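Local coordinates for protein fiber (Human adenovirus 35, PDB 2QLK) that forms the trimeric head of the viral fibre, the knob that attaches the virion to host cells by binding the receptor CD46, at residues I21-T26 and V50-G55. Residues are numbered along the deposited sequence; the frame is centred on the assembly and turned at random.
Sequences INTLWT and VLVKNG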
loop_
_atom_site.group_PDB
_atom_site.type_symbol
_atom_site.label_atom_id
_atom_site.label_comp_id
_atom_site.label_asym_id
_atom_site.label_seq_id
_atom_site.Cartn_x
_atom_site.Cartn_y
_atom_site.Cartn_z
ATOM N N ILE A 21 -7.067 20.592 5.472
ATOM C CA ILE A 21 -8.488 20.562 5.110
ATOM C C ILE A 21 -8.691 19.866 3.763
ATOM O O ILE A 21 -9.648 20.136 3.036
ATOM C CB ILE A 21 -9.111 22.000 5.077
ATOM C CG1 ILE A 21 -10.638 21.901 5.169
ATOM C CG2 ILE A 21 -8.719 22.743 3.792
ATOM C CD1 ILE A 21 -11.346 23.250 5.223
ATOM N N ASN A 22 -7.776 18.952 3.455
ATOM C CA ASN A 22 -7.816 18.198 2.209
ATOM C C ASN A 22 -8.146 16.746 2.524
ATOM O O ASN A 22 -7.515 15.819 2.012
ATOM C CB ASN A 22 -6.459 18.285 1.518
ATOM C CG ASN A 22 -5.338 17.733 2.371
ATOM O OD1 ASN A 22 -5.124 18.180 3.501
ATOM N ND2 ASN A 22 -4.613 16.755 1.835
ATOM N N THR A 23 -9.157 16.555 3.361
ATOM C CA THR A 23 -9.550 15.222 3.760
ATOM C C THR A 23 -11.067 15.018 3.868
ATOM O O THR A 23 -11.764 15.732 4.599
ATOM C CB THR A 23 -8.837 14.857 5.090
ATOM O OG1 THR A 23 -9.484 13.738 5.714
ATOM C CG2 THR A 23 -8.832 16.056 6.029
ATOM N N LEU A 24 -11.563 14.045 3.108
ATOM C CA LEU A 24 -12.977 13.686 3.078
ATOM C C LEU A 24 -13.118 12.306 3.751
ATOM O O LEU A 24 -12.465 11.346 3.337
ATOM C CB LEU A 24 -13.436 13.629 1.626
ATOM C CG LEU A 24 -14.907 13.517 1.266
ATOM C CD1 LEU A 24 -15.702 14.690 1.861
ATOM C CD2 LEU A 24 -15.017 13.511 -0.258
ATOM N N TRP A 25 -13.948 12.194 4.786
ATOM C CA TRP A 25 -14.077 10.915 5.476
ATOM C C TRP A 25 -15.393 10.692 6.187
ATOM O O TRP A 25 -16.251 11.581 6.263
ATOM C CB TRP A 25 -12.932 10.752 6.490
ATOM C CG TRP A 25 -12.978 11.730 7.645
ATOM C CD1 TRP A 25 -13.691 12.892 7.707
ATOM C CD2 TRP A 25 -12.267 11.632 8.891
ATOM N NE1 TRP A 25 -13.474 13.521 8.907
ATOM C CE2 TRP A 25 -12.604 12.774 9.654
ATOM C CE3 TRP A 25 -11.381 10.694 9.436
ATOM C CZ2 TRP A 25 -12.085 13.006 10.937
ATOM C CZ3 TRP A 25 -10.860 10.926 10.721
ATOM C CH2 TRP A 25 -11.219 12.076 11.453
ATOM N N THR A 26 -15.530 9.491 6.732
ATOM C CA THR A 26 -16.726 9.112 7.444
ATOM C C THR A 26 -16.640 9.526 8.913
ATOM O O THR A 26 -17.602 9.343 9.647
ATOM C CB THR A 26 -16.949 7.579 7.407
ATOM O OG1 THR A 26 -15.780 6.908 7.894
ATOM C CG2 THR A 26 -17.261 7.100 6.019
ATOM N N VAL A 50 -11.382 6.839 4.755
ATOM C CA VAL A 50 -10.672 8.082 4.820
ATOM C C VAL A 50 -10.031 8.337 3.453
ATOM O O VAL A 50 -9.255 7.524 2.956
ATOM C CB VAL A 50 -9.629 8.021 5.914
ATOM C CG1 VAL A 50 -8.999 9.413 6.117
ATOM C CG2 VAL A 50 -10.290 7.531 7.210
ATOM N N LEU A 51 -10.390 9.461 2.841
ATOM C CA LEU A 51 -9.860 9.867 1.547
ATOM C C LEU A 51 -9.085 11.176 1.732
ATOM O O LEU A 51 -9.626 12.170 2.225
ATOM C CB LEU A 51 -10.999 10.079 0.554
ATOM C CG LEU A 51 -11.915 8.893 0.269
ATOM C CD1 LEU A 51 -13.087 9.326 -0.570
ATOM C CD2 LEU A 51 -11.110 7.822 -0.504
ATOM N N VAL A 52 -7.809 11.155 1.358
ATOM C CA VAL A 52 -6.949 12.318 1.472
ATOM C C VAL A 52 -6.455 12.775 0.097
ATOM O O VAL A 52 -5.896 11.980 -0.676
ATOM C CB VAL A 52 -5.717 12.020 2.353
ATOM C CG1 VAL A 52 -4.716 13.176 2.255
ATOM C CG2 VAL A 52 -6.135 11.784 3.801
ATOM N N LYS A 53 -6.672 14.056 -0.195
ATOM C CA LYS A 53 -6.241 14.654 -1.445
ATOM C C LYS A 53 -4.751 14.872 -1.273
ATOM O O LYS A 53 -4.305 15.396 -0.258
ATOM C CB LYS A 53 -6.931 15.992 -1.676
ATOM C CG LYS A 53 -6.495 16.680 -2.948
ATOM C CD LYS A 53 -7.348 16.281 -4.117
ATOM C CE LYS A 53 -6.947 17.044 -5.361
ATOM N NZ LYS A 53 -7.994 16.934 -6.412
ATOM N N ASN A 54 -3.978 14.459 -2.267
ATOM C CA ASN A 54 -2.535 14.578 -2.185
ATOM C C ASN A 54 -2.029 14.673 -3.618
ATOM O O ASN A 54 -1.536 13.702 -4.186
ATOM C CB ASN A 54 -2.000 13.333 -1.467
ATOM C CG ASN A 54 -0.516 13.396 -1.193
ATOM O OD1 ASN A 54 0.080 14.475 -1.161
ATOM N ND2 ASN A 54 0.090 12.235 -0.970
ATOM N N GLY A 55 -2.194 15.856 -4.210
ATOM C CA GLY A 55 -1.769 16.069 -5.583
ATOM C C GLY A 55 -2.716 15.384 -6.544
ATOM O O GLY A 55 -3.929 15.423 -6.364
#
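Asn-22 holds Lys-53 through a backbone hydrogen bond, Lys-53 N donating to Asn-22 O at 2.9 Å, and less certainly through its side chain. Asn-22 ND2 points back at Lys-53 O with an N-H...O angle of 143°; the acceptor lies in the amide plane and the donor in the carbonyl plane. The modelled ND2 to O distance is unusually short, and because Asn-22 is poorly ordered its exact length is doubtful. With CG of Asn-22 set between the backbone N and the carbonyl carbon (chi1 60°), the amide reaches across to the neighbouring strand, beside Lys-53, and Asn-22 ND2 also passes Val-52 CG1 at a slant, 3.6 Å away. Farther along, Leu-24 and Leu-51 form an antiparallel hydrogen-bonded pair: Leu-24 N to Leu-51 O and Leu-51 N to Leu-24 O are both 2.8 Å. Their side chains share one face of the sheet; Leu-24 CB and Leu-51 CB, 4.4 Å apart, meet only loosely, while Leu-51 CB packs against Leu-24 O at 3.4 Å, and Leu-24 continues onto Phe-123. The other face carries Thr-23, Val-52, Trp-25 and Val-50. Here Trp-25 and Val-50 run side by side, and Val-50 CG2 meets the indole at its edge, 4.0 Å from Trp-25 CE3. Beyond this pair, Trp-25 and Val-50 pack on Ile-208 and Leu-57, both of a second subunit, so this face belongs to the trimer interface. Thr-23 OG1 is buried without a polar partner. Backbone bonding therefore fixes the register, the Asn-22 amide, as modelled, would extend it, and apolar contacts carry the join into the trimer.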